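Local coordinates for protein glycoside Hydrolase Family 43_12 (Metagenome, PDB 7JVH) that probably hydrolyses glycosidic bonds in plant cell-wall polysaccharides as a family 43 glycoside hydrolase, perhaps releasing arabinose or xylose, at residues A[249-254]-A[265-270]; A[278-283]-A[345-350]. One frame throughout, in Å; residues are numbered along the deposited sequence.

Both contacts involve the four-stranded propeller blade built from strands 239-246, 249-255, 265-270 and 278-279, interaction 1 inside it and interaction 2 between it and the next blade. Interaction 1 is buried and pairs the two central strands of the blade by backbone hydrogen bonds, with mostly apolar side chains on each face. Interaction 2 lies at the surface and reaches from the end of the blade's outermost strand to the turn that leads into strand 349-350 of the next blade, relying on stacked indoles instead of hydrogen bonds. They meet directly: the backbone of K269 bonds to E278, and the stem of K269 lies against W347.

Interaction 1 of 2, residues A[249-254]-A[265-270]; sequences TYYLMC and EVIFKA
L252 and F268 face each other across the antiparallel hairpin that forms the middle of one blade in the family 43 β-propeller. Their side chains lie alongside each other, pointing the same way, with CB of L252 4.1 Å from CB of F268. Six backbone hydrogen bonds join Y250 with A270, L252 with F268 and C254 with V266, and these side chains share one face, where L252 and F268 also pack on strand 215-226; apolar groups suit this buried interface. The face bearing Y251, M253, I267 and K269 turns to the following blade. There CB of K269 comes obliquely to CE1 of Y251 at 3.8 Å, the stem lying beside the ring and the amine leading outward. Selenomethionine M253 bends at chi3 (-82°), which brings its CE within 3.7 Å of CD1 of I267. E265 crosses M253 at about a right angle, its OE2 3.4 Å from CG of M253. Its carboxylate lies against the C254 carbonyl, acceptors side by side without a bond, which the hydrogen bond from A305 N to OE1 probably helps to offset. With an alanine in its place, A305 N would probably lose its acceptor and the flank of M253 its cover. Beside it the bond from V266 N to C254 O is 2.9 Å long and nearly straight at 172°.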
loop_
_atom_site.group_PDB
_atom_site.type_symbol
_atom_site.label_atom_id
_atom_site.label_comp_id
_atom_site.label_asym_id
_atom_site.label_seq_id
_atom_site.Cartn_x
_atom_site.Cartn_y
_atom_site.Cartn_z
ATOM N N THR A 249 10.355 -26.528 17.237
ATOM C CA THR A 249 9.359 -25.734 17.954
ATOM C C THR A 249 8.538 -24.890 16.977
ATOM O O THR A 249 9.078 -24.375 15.999
ATOM C CB THR A 249 10.049 -24.803 18.970
ATOM O OG1 THR A 249 10.781 -25.585 19.919
ATOM C CG2 THR A 249 9.054 -23.937 19.714
ATOM N N TYR A 250 7.237 -24.747 17.253
ATOM C CA TYR A 250 6.332 -23.903 16.465
ATOM C C TYR A 250 6.264 -22.517 17.073
ATOM O O TYR A 250 6.280 -22.358 18.292
ATOM C CB TYR A 250 4.920 -24.522 16.378
ATOM C CG TYR A 250 4.903 -25.844 15.642
ATOM C CD1 TYR A 250 4.720 -25.889 14.271
ATOM C CD2 TYR A 250 5.129 -27.038 16.315
ATOM C CE1 TYR A 250 4.736 -27.093 13.586
ATOM C CE2 TYR A 250 5.176 -28.243 15.637
ATOM C CZ TYR A 250 4.957 -28.264 14.275
ATOM O OH TYR A 250 4.976 -29.454 13.587
ATOM N N TYR A 251 6.190 -21.509 16.201
ATOM C CA TYR A 251 6.165 -20.103 16.591
ATOM C C TYR A 251 5.007 -19.422 15.917
ATOM O O TYR A 251 4.811 -19.577 14.720
ATOM C CB TYR A 251 7.480 -19.436 16.198
ATOM C CG TYR A 251 8.638 -19.887 17.061
ATOM C CD1 TYR A 251 8.949 -19.207 18.228
ATOM C CD2 TYR A 251 9.403 -21.003 16.723
ATOM C CE1 TYR A 251 9.999 -19.603 19.037
ATOM C CE2 TYR A 251 10.444 -21.423 17.529
ATOM C CZ TYR A 251 10.741 -20.713 18.689
ATOM O OH TYR A 251 11.776 -21.116 19.504
ATOM N N LEU A 252 4.233 -18.677 16.707
ATOM C CA LEU A 252 3.140 -17.852 16.213
ATOM C C LEU A 252 3.503 -16.407 16.508
ATOM O O LEU A 252 3.667 -16.034 17.669
ATOM C CB LEU A 252 1.805 -18.219 16.892
ATOM C CG LEU A 252 0.625 -17.266 16.663
ATOM C CD1 LEU A 252 0.180 -17.297 15.212
ATOM C CD2 LEU A 252 -0.527 -17.622 17.590
HETATM N N MSE A 253 3.629 -15.609 15.443
HETATM C CA MSE A 253 3.882 -14.180 15.576
HETATM C C MSE A 253 2.653 -13.413 15.091
HETATM O O MSE A 253 2.147 -13.679 14.003
HETATM C CB MSE A 253 5.129 -13.770 14.786
HETATM C CG MSE A 253 5.647 -12.395 15.150
HETATM SE SE MSE A 253 7.262 -11.894 14.162
HETATM C CE MSE A 253 8.652 -12.770 15.150
ATOM N N CYS A 254 2.190 -12.463 15.910
ATOM C CA CYS A 254 0.991 -11.701 15.605
ATOM C C CYS A 254 1.199 -10.229 15.867
ATOM O O CYS A 254 2.007 -9.857 16.711
ATOM C CB CYS A 254 -0.173 -12.179 16.488
ATOM S SG CYS A 254 -0.536 -13.940 16.384
ATOM N N GLU A 265 4.090 -5.982 17.803
ATOM C CA GLU A 265 4.174 -7.371 17.394
ATOM C C GLU A 265 4.580 -8.189 18.604
ATOM O O GLU A 265 5.449 -7.781 19.368
ATOM C CB GLU A 265 5.179 -7.563 16.275
ATOM C CG GLU A 265 5.009 -8.889 15.551
ATOM C CD GLU A 265 3.936 -8.870 14.488
ATOM O OE1 GLU A 265 3.312 -7.797 14.245
ATOM O OE2 GLU A 265 3.733 -9.930 13.874
ATOM N N VAL A 266 3.925 -9.345 18.758
ATOM C CA VAL A 266 4.089 -10.226 19.887
ATOM C C VAL A 266 4.420 -11.613 19.348
ATOM O O VAL A 266 4.240 -11.868 18.156
ATOM C CB VAL A 266 2.838 -10.242 20.775
ATOM C CG1 VAL A 266 2.523 -8.846 21.263
ATOM C CG2 VAL A 266 1.639 -10.823 20.037
ATOM N N ILE A 267 4.912 -12.495 20.227
ATOM C CA ILE A 267 5.426 -13.798 19.819
ATOM C C ILE A 267 5.056 -14.882 20.844
ATOM O O ILE A 267 5.190 -14.675 22.061
ATOM C CB ILE A 267 6.961 -13.767 19.631
ATOM C CG1 ILE A 267 7.468 -15.068 18.992
ATOM C CG2 ILE A 267 7.674 -13.523 20.960
ATOM C CD1 ILE A 267 7.184 -15.191 17.510
ATOM N N PHE A 268 4.610 -16.031 20.317
ATOM C CA PHE A 268 4.171 -17.194 21.069
ATOM C C PHE A 268 4.945 -18.395 20.553
ATOM O O PHE A 268 5.348 -18.411 19.387
ATOM C CB PHE A 268 2.690 -17.478 20.778
ATOM C CG PHE A 268 1.744 -16.399 21.226
ATOM C CD1 PHE A 268 1.435 -15.327 20.397
ATOM C CD2 PHE A 268 1.137 -16.473 22.477
ATOM C CE1 PHE A 268 0.562 -14.349 20.813
ATOM C CE2 PHE A 268 0.261 -15.479 22.892
ATOM C CZ PHE A 268 -0.037 -14.425 22.052
ATOM N N LYS A 269 5.114 -19.419 21.396
ATOM C CA LYS A 269 5.659 -20.704 20.946
ATOM C C LYS A 269 4.876 -21.918 21.481
ATOM O O LYS A 269 4.183 -21.822 22.494
ATOM C CB LYS A 269 7.154 -20.810 21.290
ATOM C CG LYS A 269 7.472 -21.199 22.725
ATOM C CD LYS A 269 8.975 -21.186 22.986
ATOM C CE LYS A 269 9.293 -21.514 24.436
ATOM N NZ LYS A 269 9.425 -22.987 24.674
ATOM N N ALA A 270 4.993 -23.051 20.774
ATOM C CA ALA A 270 4.353 -24.305 21.150
ATOM C C ALA A 270 5.150 -25.508 20.679
ATOM O O ALA A 270 5.931 -25.401 19.729
ATOM C CB ALA A 270 2.947 -24.381 20.581
#

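Interaction 2 of 2, residues A[278-283]-A[345-350]; sequences EPWNNN and GTWPVF
W280 and W347 lie flat on one another, their indoles running in opposite directions so that each CB makes a CH-pi contact over the six-membered ring of its partner. On W280, CB begins the contact 3.3 Å from the centroid of the W347 benzene ring and almost on its normal. CG comes next, over the bond between CD2 and CE2 of W347. The five-membered rings then stack face to face with planes 6° apart, CD1 of W280 lying 3.1 Å from NE1 of W347. CD2 of W280 lies over CG of W347, and its NE1 and CE2 both sit near CD1 of W347, CE2 at 3.3 Å; the two ring nitrogens are donors and make no bond to each other. Farther along, CE3 of W280 approaches CB of W347 at 3.4 Å, CZ3 still has that CB beside it, CZ2 stays near CD1, and CH2 at the tip meets CG2 of V349 at 4.1 Å, near the ring plane. Placing CG anti to the backbone N (chi1 -171°) carries the W280 ring across to its partner. CB of N282 covers the other face of W280, and CG2 of T346 that of W347. Tryptophan suits both places because its broad, polarisable face can spread over a partly exposed seam. Here the end of strand 278-279 meets the turn that leads into strand 349-350, an inter-blade contact of the five-bladed β-propeller.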
loop_
_atom_site.group_PDB
_atom_site.type_symbol
_atom_site.label_atom_id
_atom_site.label_comp_id
_atom_site.label_asym_id
_atom_site.label_seq_id
_atom_site.Cartn_x
_atom_site.Cartn_y
_atom_site.Cartn_z
ATOM N N GLU A 278 2.147 -20.396 24.154
ATOM C CA GLU A 278 2.433 -19.515 25.286
ATOM C C GLU A 278 3.226 -18.298 24.829
ATOM O O GLU A 278 4.148 -18.426 24.023
ATOM C CB GLU A 278 3.238 -20.246 26.369
ATOM C CG GLU A 278 2.597 -21.528 26.887
ATOM C CD GLU A 278 1.279 -21.310 27.616
ATOM O OE1 GLU A 278 0.852 -20.152 27.793
ATOM O OE2 GLU A 278 0.642 -22.306 28.008
ATOM N N PRO A 279 2.897 -17.087 25.339
ATOM C CA PRO A 279 3.662 -15.882 24.999
ATOM C C PRO A 279 5.009 -15.828 25.732
ATOM O O PRO A 279 5.089 -16.159 26.918
ATOM C CB PRO A 279 2.764 -14.750 25.497
ATOM C CG PRO A 279 1.930 -15.368 26.591
ATOM C CD PRO A 279 1.801 -16.835 26.288
ATOM N N TRP A 280 6.059 -15.410 25.019
ATOM C CA TRP A 280 7.322 -15.052 25.651
ATOM C C TRP A 280 7.009 -14.006 26.711
ATOM O O TRP A 280 6.318 -13.026 26.429
ATOM C CB TRP A 280 8.292 -14.474 24.623
ATOM C CG TRP A 280 9.709 -14.274 25.118
ATOM C CD1 TRP A 280 10.281 -14.796 26.250
ATOM C CD2 TRP A 280 10.742 -13.538 24.457
ATOM N NE1 TRP A 280 11.596 -14.408 26.345
ATOM C CE2 TRP A 280 11.905 -13.642 25.251
ATOM C CE3 TRP A 280 10.799 -12.804 23.270
ATOM C CZ2 TRP A 280 13.107 -13.031 24.891
ATOM C CZ3 TRP A 280 11.984 -12.211 22.921
ATOM C CH2 TRP A 280 13.124 -12.323 23.727
ATOM N N ASN A 281 7.500 -14.221 27.936
ATOM C CA ASN A 281 7.375 -13.224 28.980
ATOM C C ASN A 281 7.760 -11.836 28.454
ATOM O O ASN A 281 7.147 -10.835 28.827
ATOM C CB ASN A 281 8.221 -13.577 30.174
ATOM C CG ASN A 281 8.207 -12.489 31.231
ATOM O OD1 ASN A 281 7.139 -12.050 31.650
ATOM N ND2 ASN A 281 9.399 -12.025 31.654
ATOM N N ASN A 282 8.800 -11.790 27.600
ATOM C CA ASN A 282 9.219 -10.575 26.905
ATOM C C ASN A 282 8.292 -10.334 25.740
ATOM O O ASN A 282 8.409 -10.974 24.688
ATOM C CB ASN A 282 10.654 -10.701 26.398
ATOM C CG ASN A 282 11.160 -9.436 25.720
ATOM O OD1 ASN A 282 11.699 -8.554 26.377
ATOM N ND2 ASN A 282 11.021 -9.366 24.408
ATOM N N ASN A 283 7.347 -9.414 25.934
ATOM C CA ASN A 283 6.444 -9.010 24.867
ATOM C C ASN A 283 5.949 -7.602 25.166
ATOM O O ASN A 283 5.797 -7.240 26.331
ATOM C CB ASN A 283 5.277 -10.009 24.742
ATOM C CG ASN A 283 5.485 -11.019 23.627
ATOM O OD1 ASN A 283 5.777 -10.643 22.491
ATOM N ND2 ASN A 283 5.350 -12.303 23.948
ATOM N N GLY A 345 18.722 -17.599 19.612
ATOM C CA GLY A 345 18.163 -18.215 20.804
ATOM C C GLY A 345 16.739 -18.698 20.575
ATOM O O GLY A 345 16.270 -18.779 19.438
ATOM N N THR A 346 16.055 -19.032 21.672
ATOM C CA THR A 346 14.663 -19.503 21.645
ATOM C C THR A 346 13.730 -18.566 20.858
ATOM O O THR A 346 12.944 -19.034 20.044
ATOM C CB THR A 346 14.118 -19.660 23.081
ATOM O OG1 THR A 346 14.978 -20.535 23.827
ATOM C CG2 THR A 346 12.701 -20.213 23.076
ATOM N N TRP A 347 13.843 -17.254 21.102
ATOM C CA TRP A 347 12.916 -16.253 20.569
ATOM C C TRP A 347 13.527 -15.219 19.627
ATOM O O TRP A 347 14.670 -14.806 19.802
ATOM C CB TRP A 347 12.295 -15.465 21.713
ATOM C CG TRP A 347 11.646 -16.273 22.791
ATOM C CD1 TRP A 347 12.192 -16.637 23.970
ATOM C CD2 TRP A 347 10.294 -16.749 22.798
ATOM N NE1 TRP A 347 11.270 -17.333 24.718
ATOM C CE2 TRP A 347 10.096 -17.416 24.019
ATOM C CE3 TRP A 347 9.232 -16.677 21.884
ATOM C CZ2 TRP A 347 8.888 -18.019 24.355
ATOM C CZ3 TRP A 347 8.023 -17.278 22.222
ATOM C CH2 TRP A 347 7.865 -17.941 23.444
ATOM N N PRO A 348 12.753 -14.722 18.635
ATOM C CA PRO A 348 13.227 -13.668 17.734
ATOM C C PRO A 348 13.227 -12.297 18.390
ATOM O O PRO A 348 12.241 -11.917 19.020
ATOM C CB PRO A 348 12.184 -13.695 16.614
ATOM C CG PRO A 348 10.939 -14.157 17.276
ATOM C CD PRO A 348 11.376 -15.151 18.331
ATOM N N VAL A 349 14.337 -11.566 18.227
ATOM C CA VAL A 349 14.505 -10.207 18.710
ATOM C C VAL A 349 14.645 -9.334 17.475
ATOM O O VAL A 349 15.500 -9.588 16.633
ATOM C CB VAL A 349 15.800 -10.066 19.531
ATOM C CG1 VAL A 349 16.143 -8.601 19.794
ATOM C CG2 VAL A 349 15.705 -10.855 20.831
ATOM N N PHE A 350 13.846 -8.266 17.436
ATOM C CA PHE A 350 13.924 -7.233 16.375
ATOM C C PHE A 350 15.018 -6.277 16.831
ATOM O O PHE A 350 14.805 -5.631 17.840
ATOM C CB PHE A 350 12.592 -6.488 16.260
ATOM C CG PHE A 350 11.606 -7.106 15.307
ATOM C CD1 PHE A 350 10.822 -8.172 15.692
ATOM C CD2 PHE A 350 11.473 -6.636 14.018
ATOM C CE1 PHE A 350 9.935 -8.755 14.810
ATOM C CE2 PHE A 350 10.587 -7.221 13.135
ATOM C CZ PHE A 350 9.817 -8.278 13.535
#